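Local coordinates for protein Csc2 (Thermofilum pendens, PDB 4TXD) that binds RNA as a zinc-containing Cas7-family protein of the type I-D CRISPR system and probably coats the guide RNA in its interference complex, at residues Val55-Arg60 with Gly243-Val248; Lys96-Thr101 with Val197-Ala202; Ala202-Arg207 with Thr239-Arg244; Leu283-Gly288 with Thr324-Ser329; Ala291-Tyr296 with Glu319-Thr324. All coordinates share one frame; numbering follows the deposited sequence.

Interaction 1. Residues Val55-Arg60 with Gly243-Val248; sequences VVFLVR and GRAELV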
# COMPACT_ATOMS: atom_id res chain seq x y z
N VAL A 55 -0.92 -6.35 8.81
CA VAL A 55 -1.86 -6.99 7.91
C VAL A 55 -1.14 -8.07 7.08
O VAL A 55 -0.09 -7.82 6.48
CB VAL A 55 -2.57 -5.97 6.99
CG1 VAL A 55 -1.57 -5.15 6.22
CG2 VAL A 55 -3.51 -6.67 6.04
N VAL A 56 -1.69 -9.28 7.08
CA VAL A 56 -1.12 -10.39 6.31
C VAL A 56 -2.06 -10.72 5.18
O VAL A 56 -3.29 -10.78 5.38
CB VAL A 56 -0.86 -11.64 7.19
CG1 VAL A 56 -0.44 -12.85 6.33
CG2 VAL A 56 0.21 -11.34 8.22
N PHE A 57 -1.51 -10.92 3.99
CA PHE A 57 -2.30 -11.09 2.81
C PHE A 57 -1.65 -12.05 1.82
O PHE A 57 -0.47 -12.40 1.94
CB PHE A 57 -2.58 -9.73 2.14
CG PHE A 57 -1.33 -8.96 1.73
CD1 PHE A 57 -0.65 -8.16 2.65
CD2 PHE A 57 -0.87 -9.02 0.42
CE1 PHE A 57 0.50 -7.45 2.26
CE2 PHE A 57 0.28 -8.31 0.03
CZ PHE A 57 0.96 -7.52 0.95
N LEU A 58 -2.43 -12.48 0.85
CA LEU A 58 -1.96 -13.32 -0.23
C LEU A 58 -2.06 -12.60 -1.55
O LEU A 58 -2.99 -11.91 -1.79
CB LEU A 58 -2.80 -14.59 -0.32
CG LEU A 58 -2.77 -15.56 0.83
CD1 LEU A 58 -3.63 -16.78 0.57
CD2 LEU A 58 -1.36 -15.93 1.21
N VAL A 59 -1.08 -12.81 -2.40
CA VAL A 59 -1.13 -12.35 -3.77
C VAL A 59 -1.05 -13.57 -4.70
O VAL A 59 -0.07 -14.32 -4.65
CB VAL A 59 0.04 -11.39 -4.10
CG1 VAL A 59 -0.10 -10.88 -5.54
CG2 VAL A 59 0.07 -10.24 -3.09
N ARG A 60 -2.06 -13.77 -5.52
CA ARG A 60 -2.02 -14.90 -6.44
C ARG A 60 -2.00 -14.47 -7.90
O ARG A 60 -2.82 -13.66 -8.36
CB ARG A 60 -3.20 -15.84 -6.19
CG ARG A 60 -3.00 -17.20 -6.85
CD ARG A 60 -4.15 -18.13 -6.62
NE ARG A 60 -3.76 -19.49 -6.96
CZ ARG A 60 -4.61 -20.50 -7.07
NH1 ARG A 60 -5.90 -20.29 -6.85
NH2 ARG A 60 -4.18 -21.72 -7.38
N GLY A 243 2.33 -11.96 1.77
CA GLY A 243 2.68 -10.58 2.03
C GLY A 243 2.32 -10.13 3.43
O GLY A 243 1.46 -10.72 4.09
N ARG A 244 3.02 -9.10 3.90
CA ARG A 244 2.72 -8.49 5.19
C ARG A 244 3.01 -7.00 5.11
O ARG A 244 3.99 -6.58 4.47
CB ARG A 244 3.56 -9.13 6.31
CG ARG A 244 3.20 -8.64 7.74
CD ARG A 244 4.21 -9.14 8.77
NE ARG A 244 5.44 -8.34 8.71
CZ ARG A 244 5.77 -7.42 9.61
NH1 ARG A 244 5.00 -7.19 10.67
NH2 ARG A 244 6.90 -6.74 9.45
N ALA A 245 2.16 -6.20 5.74
CA ALA A 245 2.40 -4.77 5.86
C ALA A 245 2.17 -4.31 7.29
O ALA A 245 1.40 -4.92 8.03
CB ALA A 245 1.51 -3.99 4.90
N GLU A 246 2.89 -3.26 7.68
CA GLU A 246 2.65 -2.61 8.97
C GLU A 246 2.04 -1.23 8.74
O GLU A 246 2.56 -0.42 7.97
CB GLU A 246 3.94 -2.51 9.78
CG GLU A 246 4.40 -3.85 10.34
CD GLU A 246 5.62 -3.73 11.22
OE1 GLU A 246 6.02 -2.59 11.54
OE2 GLU A 246 6.20 -4.78 11.59
N LEU A 247 0.90 -0.99 9.38
CA LEU A 247 0.13 0.24 9.21
C LEU A 247 0.19 1.01 10.52
O LEU A 247 -0.22 0.49 11.55
CB LEU A 247 -1.33 -0.06 8.83
CG LEU A 247 -1.62 -0.40 7.36
CD1 LEU A 247 -0.78 -1.56 6.85
CD2 LEU A 247 -3.11 -0.69 7.16
N VAL A 248 0.75 2.22 10.49
CA VAL A 248 0.95 2.98 11.73
C VAL A 248 0.31 4.36 11.65
O VAL A 248 0.28 4.99 10.59
CB VAL A 248 2.47 3.14 12.06
CG1 VAL A 248 3.11 1.79 12.32
CG2 VAL A 248 3.19 3.83 10.93
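Phe57 lays its ring against the backbone of Gly243, whose CA sits 3.8 Å from the centroid of the Phe57 ring and 15° off the normal, a CH-pi contact over one face. CG of Phe57 stands between its own backbone N and carbonyl carbon (chi1 59°), which swings the ring across to the partner strand. With the ring in this position Gly243 has no room for a side chain: an added CB would run into Phe57 CZ. The ring's edge meets the backbone N of Ala245, and the same face of the sheet continues with Val55 CG1, 3.5 Å from Ala245 CB and 3.7 Å from Leu247 CD1. On the opposite face Val56 and Arg244 cross obliquely, Val56 CG2 lying 4.1 Å from Arg244 CG. Farther out the arginine bends at chi3 and turns away: its NH1 and NH2 both grip Glu246 OE2 end-on, while NE bridges to Asp200 and NH1 also to Glu54. Two doubly bonded backbone pairs fix the register, with Val55 N to Ala245 O at 2.8 Å and Gly243 N to Phe57 O at 2.8 Å. This is the pairing of adjacent inner strands in an antiparallel sheet, consistent with the RRM-type core of Cas7 proteins.

Interaction 2. Residues Lys96-Thr101 with Val197-Ala202; sequences KLMAVT and VRFDPA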
# COMPACT_ATOMS: atom_id res chain seq x y z
N LYS A 96 7.92 -2.20 -5.03
CA LYS A 96 6.92 -2.58 -6.03
C LYS A 96 5.52 -2.65 -5.42
O LYS A 96 4.55 -2.20 -6.03
CB LYS A 96 7.26 -3.92 -6.70
CG LYS A 96 8.62 -3.93 -7.36
CD LYS A 96 8.82 -5.18 -8.22
CE LYS A 96 10.23 -5.17 -8.83
NZ LYS A 96 10.45 -6.34 -9.70
N LEU A 97 5.42 -3.22 -4.22
CA LEU A 97 4.15 -3.28 -3.50
C LEU A 97 3.62 -1.86 -3.23
O LEU A 97 2.43 -1.58 -3.44
CB LEU A 97 4.32 -4.05 -2.18
CG LEU A 97 4.54 -5.56 -2.37
CD1 LEU A 97 4.92 -6.18 -1.06
CD2 LEU A 97 3.28 -6.23 -2.93
N MET A 98 4.50 -0.97 -2.78
CA MET A 98 4.14 0.43 -2.62
C MET A 98 3.59 1.03 -3.89
O MET A 98 2.54 1.66 -3.88
CB MET A 98 5.36 1.27 -2.18
CG MET A 98 5.78 1.08 -0.76
SD MET A 98 4.80 2.09 0.36
CE MET A 98 5.40 3.71 -0.00
N ALA A 99 4.34 0.88 -4.98
CA ALA A 99 3.99 1.51 -6.24
C ALA A 99 2.61 1.04 -6.69
O ALA A 99 1.77 1.87 -7.05
CB ALA A 99 5.02 1.21 -7.30
N VAL A 100 2.36 -0.27 -6.67
CA VAL A 100 1.10 -0.75 -7.24
C VAL A 100 -0.06 -0.42 -6.31
O VAL A 100 -1.18 -0.15 -6.78
CB VAL A 100 1.10 -2.28 -7.56
CG1 VAL A 100 2.16 -2.61 -8.61
CG2 VAL A 100 1.25 -3.13 -6.30
N THR A 101 0.18 -0.44 -5.00
CA THR A 101 -0.90 -0.22 -4.05
C THR A 101 -1.29 1.26 -4.07
O THR A 101 -2.48 1.61 -4.03
CB THR A 101 -0.53 -0.64 -2.62
OG1 THR A 101 -0.18 -2.03 -2.60
CG2 THR A 101 -1.70 -0.41 -1.65
N VAL A 197 2.47 3.16 5.71
CA VAL A 197 2.21 1.77 5.27
C VAL A 197 3.55 1.17 4.82
O VAL A 197 4.05 1.51 3.76
CB VAL A 197 1.18 1.72 4.11
CG1 VAL A 197 0.94 0.27 3.64
CG2 VAL A 197 -0.13 2.40 4.53
N ARG A 198 4.14 0.33 5.67
CA ARG A 198 5.44 -0.27 5.38
C ARG A 198 5.27 -1.73 4.96
O ARG A 198 4.84 -2.55 5.76
CB ARG A 198 6.35 -0.19 6.60
CG ARG A 198 6.85 1.20 6.93
CD ARG A 198 8.32 1.16 7.35
NE ARG A 198 8.55 1.62 8.71
CZ ARG A 198 8.79 0.83 9.75
NH1 ARG A 198 8.85 -0.49 9.60
NH2 ARG A 198 8.99 1.35 10.95
N PHE A 199 5.65 -2.05 3.73
CA PHE A 199 5.54 -3.43 3.25
C PHE A 199 6.79 -4.26 3.54
O PHE A 199 7.90 -3.78 3.34
CB PHE A 199 5.28 -3.48 1.75
CG PHE A 199 3.89 -3.09 1.34
CD1 PHE A 199 2.85 -4.00 1.44
CD2 PHE A 199 3.63 -1.81 0.85
CE1 PHE A 199 1.55 -3.65 1.06
CE2 PHE A 199 2.35 -1.45 0.47
CZ PHE A 199 1.30 -2.36 0.57
N ASP A 200 6.59 -5.51 3.97
CA ASP A 200 7.61 -6.55 3.80
C ASP A 200 7.72 -6.84 2.31
O ASP A 200 6.82 -6.49 1.55
CB ASP A 200 7.23 -7.85 4.53
CG ASP A 200 7.36 -7.78 6.03
OD1 ASP A 200 7.61 -6.69 6.58
OD2 ASP A 200 7.17 -8.85 6.66
N PRO A 201 8.81 -7.51 1.88
CA PRO A 201 8.72 -8.13 0.55
C PRO A 201 7.61 -9.18 0.55
O PRO A 201 7.34 -9.73 1.62
CB PRO A 201 10.10 -8.80 0.36
CG PRO A 201 10.99 -8.21 1.44
CD PRO A 201 10.05 -7.86 2.58
N ALA A 202 6.99 -9.46 -0.60
CA ALA A 202 6.07 -10.58 -0.68
C ALA A 202 6.76 -11.77 -1.35
O ALA A 202 7.28 -11.67 -2.46
CB ALA A 202 4.81 -10.18 -1.43
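Leu97 and Phe199 form the tight part of this contact. CB of Leu97 stands over one face of the Phe199 ring, 3.8 Å from its centroid and 16° off the normal, a CH-pi arrangement shifted toward the rim. Farther along the same side chain, CD1 presses to 3.2 Å from the carbonyl O of Asp200 and lies 4.0 Å from Ala202 CB. Met98 serves the ring differently: its chain, bent at chi2 (-83°) and chi3, carries SD to the ring edge, a Met-aromatic contact with SD 5.3 Å from the Phe199 centroid. At the far end of the ring, Thr101 OG1 lies 3.5 Å from Phe199 CZ, while the hydroxyl donates to Leu97 O, 2.8 Å from Thr101 OG1, and is thereby held in place. An alanine at Phe199 is likely to open a gap beneath Leu97 CB and leave the sulfur of Met98 without its aromatic mate. The looser side lies where Arg198, Asp200 and Pro201 all point away from the helix; Arg198 is exposed, and Asp200 turns to a salt bridge with Arg244. No hydrogen bond joins the two segments, and the axes of helix 96-101 and strand 197-199 come no closer than 8.8 Å. Helix 94-115 thus covers strand 197-204 by side-chain packing, with Leu262 of helix 252-263 also touching Phe199 and Phe174 of helix 169-174 touching Met98 and Val197.

Interaction 3. Residues Ala202-Arg207 with Thr239-Arg244; sequences AFATQR and TVFIGR
Phe203 and Ile242 exchange both backbone hydrogen bonds, Phe203 N to Ile242 O at 3.1 Å and Ile242 N to Phe203 O at 2.9 Å, and the short strand segments run antiparallel at 156°. A third backbone bond runs from Thr205 N to Val240 O, at 3.3 Å. Between them Ala204 and Phe241 form a non-hydrogen-bonded pair. CB of Ala204 sits over a face of the Phe241 ring, 4.0 Å from its centroid and 20° off the normal. The ring's edge is turned to the carbonyl of Ala202, whose O lies 3.4 Å from Phe241 CD2. Thr239 CG2 closes on the same methyl, 3.8 Å from Ala204 CB. On the other face Thr205 meets Ile242 at about a right angle, CG2 of the threonine 3.8 Å from CD1 of the isoleucine. OG1 of Thr205, placed between its backbone N and carbonyl carbon (chi1 57°), receives a hydrogen bond from a water at 2.9 Å. That water also donates to Gln206 OE1 and accepts from Val240 N, linking the segments beside the third bond; Lys305 O is a further partner of Thr205 OG1, and Arg208 NH1 of Gln206 OE1. Phe203 and Ile242 lie under helices 295-301 and 307-321, whereas Phe241 packs on Pro90 and Ile92 of strand 85-92. An antiparallel sheet with helices laid over the Phe203 and Ile242 face is consistent with the RRM-type, ferredoxin-like fold.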
# COMPACT_ATOMS: atom_id res chain seq x y z
N ALA A 202 6.99 -9.46 -0.60
CA ALA A 202 6.07 -10.58 -0.68
C ALA A 202 6.76 -11.77 -1.35
O ALA A 202 7.28 -11.67 -2.46
CB ALA A 202 4.81 -10.18 -1.43
N PHE A 203 6.78 -12.89 -0.65
CA PHE A 203 7.52 -14.07 -1.06
C PHE A 203 6.65 -15.20 -1.67
O PHE A 203 5.70 -15.59 -1.10
CB PHE A 203 8.25 -14.66 0.13
CG PHE A 203 9.22 -13.75 0.79
CD1 PHE A 203 8.83 -12.88 1.77
CD2 PHE A 203 10.54 -13.78 0.45
CE1 PHE A 203 9.72 -12.06 2.39
CE2 PHE A 203 11.44 -12.97 1.06
CZ PHE A 203 11.03 -12.10 2.03
N ALA A 204 7.03 -15.70 -2.83
CA ALA A 204 6.39 -16.89 -3.38
C ALA A 204 6.78 -18.10 -2.52
O ALA A 204 7.86 -18.12 -1.92
CB ALA A 204 6.79 -17.11 -4.83
N THR A 205 5.91 -19.07 -2.43
CA THR A 205 6.21 -20.27 -1.66
C THR A 205 6.77 -21.40 -2.52
O THR A 205 7.21 -22.39 -2.02
CB THR A 205 4.97 -20.82 -0.96
OG1 THR A 205 3.98 -21.08 -1.92
CG2 THR A 205 4.45 -19.87 0.01
N GLN A 206 6.73 -21.20 -3.82
CA GLN A 206 7.25 -22.17 -4.77
C GLN A 206 8.03 -21.45 -5.85
O GLN A 206 7.73 -20.30 -6.19
CB GLN A 206 6.12 -22.99 -5.41
CG GLN A 206 5.26 -23.78 -4.43
CD GLN A 206 3.98 -24.26 -5.07
OE1 GLN A 206 3.20 -23.46 -5.61
NE2 GLN A 206 3.74 -25.57 -5.02
N ARG A 207 9.02 -22.16 -6.40
CA ARG A 207 9.82 -21.66 -7.50
C ARG A 207 9.15 -22.06 -8.81
O ARG A 207 9.54 -23.05 -9.44
CB ARG A 207 11.24 -22.23 -7.43
CG ARG A 207 12.22 -21.69 -8.47
CD ARG A 207 13.62 -22.32 -8.26
NE ARG A 207 14.71 -21.55 -8.90
CZ ARG A 207 14.95 -21.56 -10.20
NH1 ARG A 207 14.18 -22.28 -11.01
NH2 ARG A 207 15.95 -20.85 -10.71
N THR A 239 0.83 -19.27 -8.89
CA THR A 239 1.83 -19.02 -7.85
C THR A 239 1.24 -18.11 -6.79
O THR A 239 0.65 -17.08 -7.11
CB THR A 239 3.10 -18.37 -8.43
OG1 THR A 239 3.70 -19.24 -9.40
CG2 THR A 239 4.11 -18.05 -7.34
N VAL A 240 1.42 -18.47 -5.53
CA VAL A 240 0.95 -17.57 -4.47
C VAL A 240 2.13 -16.94 -3.71
O VAL A 240 3.14 -17.60 -3.44
CB VAL A 240 0.00 -18.31 -3.49
CG1 VAL A 240 0.73 -19.44 -2.74
CG2 VAL A 240 -0.61 -17.32 -2.50
N PHE A 241 2.00 -15.65 -3.41
CA PHE A 241 2.97 -14.90 -2.60
C PHE A 241 2.37 -14.55 -1.25
O PHE A 241 1.23 -14.10 -1.18
CB PHE A 241 3.37 -13.58 -3.27
CG PHE A 241 4.05 -13.74 -4.61
CD1 PHE A 241 3.33 -14.10 -5.74
CD2 PHE A 241 5.41 -13.43 -4.74
CE1 PHE A 241 3.94 -14.21 -6.97
CE2 PHE A 241 6.04 -13.52 -5.96
CZ PHE A 241 5.31 -13.92 -7.09
N ILE A 242 3.16 -14.65 -0.21
CA ILE A 242 2.72 -14.24 1.10
C ILE A 242 3.24 -12.85 1.43
O ILE A 242 4.40 -12.62 1.36
CB ILE A 242 3.16 -15.21 2.18
CG1 ILE A 242 2.58 -16.59 1.93
CG2 ILE A 242 2.73 -14.71 3.53
CD1 ILE A 242 3.11 -17.64 2.81
N GLY A 243 2.33 -11.96 1.77
CA GLY A 243 2.68 -10.58 2.03
C GLY A 243 2.32 -10.13 3.43
O GLY A 243 1.46 -10.72 4.09
N ARG A 244 3.02 -9.10 3.90
CA ARG A 244 2.72 -8.49 5.19
C ARG A 244 3.01 -7.00 5.11
O ARG A 244 3.99 -6.58 4.47
CB ARG A 244 3.56 -9.13 6.31
CG ARG A 244 3.20 -8.64 7.74
CD ARG A 244 4.21 -9.14 8.77
NE ARG A 244 5.44 -8.34 8.71
CZ ARG A 244 5.77 -7.42 9.61
NH1 ARG A 244 5.00 -7.19 10.67
NH2 ARG A 244 6.90 -6.74 9.45
O HOH W 1 3.55 -20.53 -4.73

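Interaction 4. Residues Leu283-Gly288 with Thr324-Ser329; sequences LGVKAG and TPVDNS
Val285 and Thr324 are joined by a reciprocal pair of backbone hydrogen bonds, Thr324 N to Val285 O at 2.8 Å and Val285 N to Thr324 O at 3.0 Å. A third backbone bond, Val326 N to Leu283 O at 3.1 Å, is less regular, its donor standing 59° out of the carbonyl plane of Leu283. Gly284 and Pro325 between them form a non-hydrogen-bonded pair, so the missing N-H of the proline costs no bond to strand 277-288. A weaker polar approach supports the pairing: CA of Gly284 lies 3.3 Å from Thr324 O, a bent CA-H...O contact.

Apolar packing is slight and centres on two valines. CG2 of Val326 reaches over Gly284, 4.0 Å from its CA, and comes within 4.1 Å of Val285 CG1. It is the torsion of Val326, with CG2 lying anti to the carbonyl carbon and CG1 anti to the N (chi1 170°), that presents this methyl to the strand.

Capping follows once the chain turns away: Asp327 occupies the N-cap of helix 328-334, its OD2 taking a weak bond from Ser329 N and a hydrogen bond from Lys330 N.

Leu283 and Gly284 both face Val56 of strand 52-61, a classic beta bulge, while the Leu283 side chain leans on Leu314 and Leu318 of helix 307-321. The short strand 324-325 is the edge strand of the sheet within this chain, paired with strand 277-288, following helix 307-321 and preceding helix 328-334 in the chain.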
# COMPACT_ATOMS: atom_id res chain seq x y z
N LEU A 283 -6.01 -11.71 4.77
CA LEU A 283 -6.30 -12.82 5.64
C LEU A 283 -6.50 -12.44 7.10
O LEU A 283 -7.21 -13.10 7.81
CB LEU A 283 -5.23 -13.87 5.57
CG LEU A 283 -5.03 -14.52 4.21
CD1 LEU A 283 -4.05 -15.64 4.34
CD2 LEU A 283 -6.32 -15.01 3.64
N GLY A 284 -5.85 -11.40 7.55
CA GLY A 284 -5.92 -11.08 8.96
C GLY A 284 -5.17 -9.84 9.37
O GLY A 284 -4.24 -9.40 8.69
N VAL A 285 -5.60 -9.26 10.49
CA VAL A 285 -4.92 -8.10 11.07
C VAL A 285 -4.63 -8.32 12.55
O VAL A 285 -5.28 -9.13 13.21
CB VAL A 285 -5.74 -6.80 10.91
CG1 VAL A 285 -5.97 -6.49 9.45
CG2 VAL A 285 -7.08 -6.92 11.66
N LYS A 286 -3.65 -7.60 13.07
CA LYS A 286 -3.34 -7.64 14.49
C LYS A 286 -2.70 -6.33 14.93
O LYS A 286 -1.73 -5.87 14.31
CB LYS A 286 -2.41 -8.80 14.82
CG LYS A 286 -2.25 -9.02 16.32
CD LYS A 286 -1.19 -10.05 16.64
CE LYS A 286 -1.06 -10.23 18.15
NZ LYS A 286 -0.10 -11.30 18.50
N ALA A 287 -3.23 -5.73 15.99
CA ALA A 287 -2.64 -4.52 16.56
C ALA A 287 -1.66 -4.89 17.67
O ALA A 287 -1.87 -5.85 18.41
CB ALA A 287 -3.74 -3.59 17.09
N GLY A 288 -0.57 -4.14 17.78
CA GLY A 288 0.41 -4.42 18.81
C GLY A 288 1.54 -3.41 18.85
O GLY A 288 1.73 -2.64 17.92
N THR A 324 -6.84 -11.22 14.10
CA THR A 324 -8.26 -11.21 13.81
C THR A 324 -8.47 -11.50 12.34
O THR A 324 -7.97 -10.76 11.49
CB THR A 324 -8.90 -9.85 14.14
OG1 THR A 324 -8.67 -9.56 15.52
CG2 THR A 324 -10.38 -9.87 13.84
N PRO A 325 -9.22 -12.57 12.03
CA PRO A 325 -9.44 -12.94 10.64
C PRO A 325 -10.14 -11.83 9.90
O PRO A 325 -10.90 -11.09 10.51
CB PRO A 325 -10.32 -14.20 10.73
CG PRO A 325 -10.92 -14.14 12.09
CD PRO A 325 -9.89 -13.49 12.96
N VAL A 326 -9.86 -11.70 8.61
CA VAL A 326 -10.59 -10.76 7.78
C VAL A 326 -11.29 -11.51 6.66
O VAL A 326 -10.69 -12.33 5.98
CB VAL A 326 -9.67 -9.69 7.18
CG1 VAL A 326 -10.42 -8.87 6.14
CG2 VAL A 326 -9.09 -8.81 8.29
N ASP A 327 -12.58 -11.22 6.50
CA ASP A 327 -13.37 -11.76 5.41
C ASP A 327 -13.21 -10.86 4.20
O ASP A 327 -13.89 -9.84 4.07
CB ASP A 327 -14.84 -11.87 5.81
CG ASP A 327 -15.67 -12.67 4.82
OD1 ASP A 327 -16.55 -13.43 5.28
OD2 ASP A 327 -15.45 -12.54 3.59
N ASN A 328 -12.31 -11.25 3.30
CA ASN A 328 -11.97 -10.43 2.15
C ASN A 328 -13.19 -10.06 1.32
O ASN A 328 -13.27 -8.96 0.79
CB ASN A 328 -10.94 -11.14 1.27
CG ASN A 328 -10.28 -10.21 0.27
OD1 ASN A 328 -9.32 -9.51 0.61
ND2 ASN A 328 -10.79 -10.19 -0.96
N SER A 329 -14.15 -10.97 1.22
CA SER A 329 -15.37 -10.72 0.47
C SER A 329 -16.22 -9.65 1.13
O SER A 329 -16.84 -8.82 0.46
CB SER A 329 -16.18 -12.01 0.32
OG SER A 329 -16.57 -12.49 1.60

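Interaction 5. Residues Ala291-Tyr296 with Glu319-Thr324; sequences ASTTAY and EKLGFT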
# COMPACT_ATOMS: atom_id res chain seq x y z
N ALA A 291 5.71 -6.24 16.23
CA ALA A 291 5.22 -7.16 15.21
C ALA A 291 5.29 -8.60 15.71
O ALA A 291 6.18 -8.95 16.48
CB ALA A 291 6.04 -7.01 13.93
N SER A 292 4.35 -9.43 15.28
CA SER A 292 4.33 -10.80 15.74
C SER A 292 4.89 -11.77 14.70
O SER A 292 5.20 -12.92 15.02
CB SER A 292 2.90 -11.19 16.12
OG SER A 292 2.03 -11.05 15.01
N THR A 293 5.05 -11.32 13.46
CA THR A 293 5.52 -12.21 12.40
C THR A 293 6.14 -11.43 11.23
O THR A 293 6.23 -10.20 11.30
CB THR A 293 4.38 -13.13 11.89
OG1 THR A 293 4.92 -14.13 11.02
CG2 THR A 293 3.28 -12.35 11.18
N THR A 294 6.60 -12.13 10.20
CA THR A 294 7.13 -11.47 8.99
C THR A 294 6.72 -12.29 7.79
O THR A 294 6.52 -13.50 7.90
CB THR A 294 8.69 -11.33 8.99
OG1 THR A 294 9.30 -12.61 8.81
CG2 THR A 294 9.23 -10.66 10.27
N ALA A 295 6.63 -11.66 6.63
CA ALA A 295 6.28 -12.38 5.44
C ALA A 295 7.28 -13.51 5.16
O ALA A 295 6.91 -14.57 4.80
CB ALA A 295 6.22 -11.45 4.27
N TYR A 296 8.54 -13.22 5.35
CA TYR A 296 9.58 -14.21 5.18
C TYR A 296 9.35 -15.47 6.02
O TYR A 296 9.41 -16.53 5.53
CB TYR A 296 10.96 -13.66 5.49
CG TYR A 296 12.04 -14.72 5.39
CD1 TYR A 296 12.64 -15.00 4.20
CD2 TYR A 296 12.41 -15.46 6.47
CE1 TYR A 296 13.59 -15.96 4.09
CE2 TYR A 296 13.35 -16.44 6.37
CZ TYR A 296 13.95 -16.68 5.17
OH TYR A 296 14.89 -17.62 5.07
N GLU A 319 -4.31 -17.47 13.43
CA GLU A 319 -5.15 -17.63 14.61
C GLU A 319 -4.29 -17.86 15.85
O GLU A 319 -4.46 -17.19 16.87
CB GLU A 319 -6.14 -18.78 14.45
CG GLU A 319 -7.10 -18.91 15.62
CD GLU A 319 -8.02 -20.10 15.48
OE1 GLU A 319 -7.89 -21.05 16.29
OE2 GLU A 319 -8.88 -20.09 14.57
N LYS A 320 -3.34 -18.78 15.75
CA LYS A 320 -2.43 -19.03 16.86
C LYS A 320 -1.62 -17.78 17.24
O LYS A 320 -1.23 -17.63 18.40
CB LYS A 320 -1.47 -20.17 16.53
CG LYS A 320 -2.15 -21.50 16.25
CD LYS A 320 -1.18 -22.66 16.41
CE LYS A 320 -1.69 -23.93 15.75
NZ LYS A 320 -1.61 -23.85 14.26
N LEU A 321 -1.38 -16.90 16.27
CA LEU A 321 -0.59 -15.69 16.52
C LEU A 321 -1.43 -14.56 17.12
O LEU A 321 -0.90 -13.53 17.52
CB LEU A 321 0.06 -15.21 15.22
CG LEU A 321 1.36 -15.92 14.82
CD1 LEU A 321 1.87 -15.40 13.48
CD2 LEU A 321 2.40 -15.76 15.90
N GLY A 322 -2.75 -14.76 17.18
CA GLY A 322 -3.63 -13.80 17.80
C GLY A 322 -4.17 -12.77 16.82
O GLY A 322 -4.61 -11.69 17.24
N PHE A 323 -4.13 -13.10 15.53
CA PHE A 323 -4.69 -12.25 14.48
C PHE A 323 -6.20 -12.34 14.42
O PHE A 323 -6.78 -13.40 14.64
CB PHE A 323 -4.11 -12.64 13.11
CG PHE A 323 -2.79 -12.00 12.79
CD1 PHE A 323 -1.63 -12.38 13.45
CD2 PHE A 323 -2.71 -11.04 11.78
CE1 PHE A 323 -0.40 -11.80 13.14
CE2 PHE A 323 -1.50 -10.46 11.46
CZ PHE A 323 -0.34 -10.83 12.14
N THR A 324 -6.84 -11.22 14.10
CA THR A 324 -8.26 -11.21 13.81
C THR A 324 -8.47 -11.50 12.34
O THR A 324 -7.97 -10.76 11.49
CB THR A 324 -8.90 -9.85 14.14
OG1 THR A 324 -8.67 -9.56 15.52
CG2 THR A 324 -10.38 -9.87 13.84
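Leu321, in the last turn of helix 307-321, meets Thr293 at about a right angle, with CD1 of the leucine 3.7 Å from CB of the threonine. Its other methyl, CD2, lies 4.1 Å from Ser292 O, so both branches face the Ser292-Thr293 stretch from one side. Gly322 then leaves helical geometry with a positive phi of 91° and two bonds back into the last turn, one from its N to Glu319 O at 3.0 Å: a Schellman motif. A CB here would be pressed against Leu321 O, the oxygen that Lys286 NZ also binds. This turn redirects the chain, and Phe323 points its ring at the facing loop. With CG of Phe323 anti to the carbonyl carbon (chi1 -84°), the ring edge comes to the hydroxyl of Ser292, OG of Ser292 lying near the ring plane, 3.2 Å from Phe323 CE1. That hydroxyl is hydrogen-bonded to Glu54. CZ of the ring lies 4.0 Å from CG2 of Thr293, the side chains again crossing at about a right angle, and the ring also packs on Val56 of strand 52-61. An alanine in place of Phe323 would probably open a gap between this loop and the sheet, leaving Thr293 CG2 and Val56 without the ring both now touch.

From the N terminus, strand 52-61 opens the largest loop, closed 183 residues later by interaction 1. Interaction 2 nests within its span, bringing helix 94-115 to strand 197-204. Interaction 3 follows, sharing Ala202 with interaction 2, and closes on the same strand 240-247 as interaction 1, with Gly243 and Arg244 in common. After this group closes, interaction 4 joins strand 277-288 to 324-325, and interaction 5 lies within that loop, sharing Thr324 and bringing the loop before helix 295-301 to the end of helix 307-321. Residues 52-61 couple both groups, bonded to 240-247 and to 277-288, while the Asp200-Arg244 salt bridge ties interactions 1, 2 and 3.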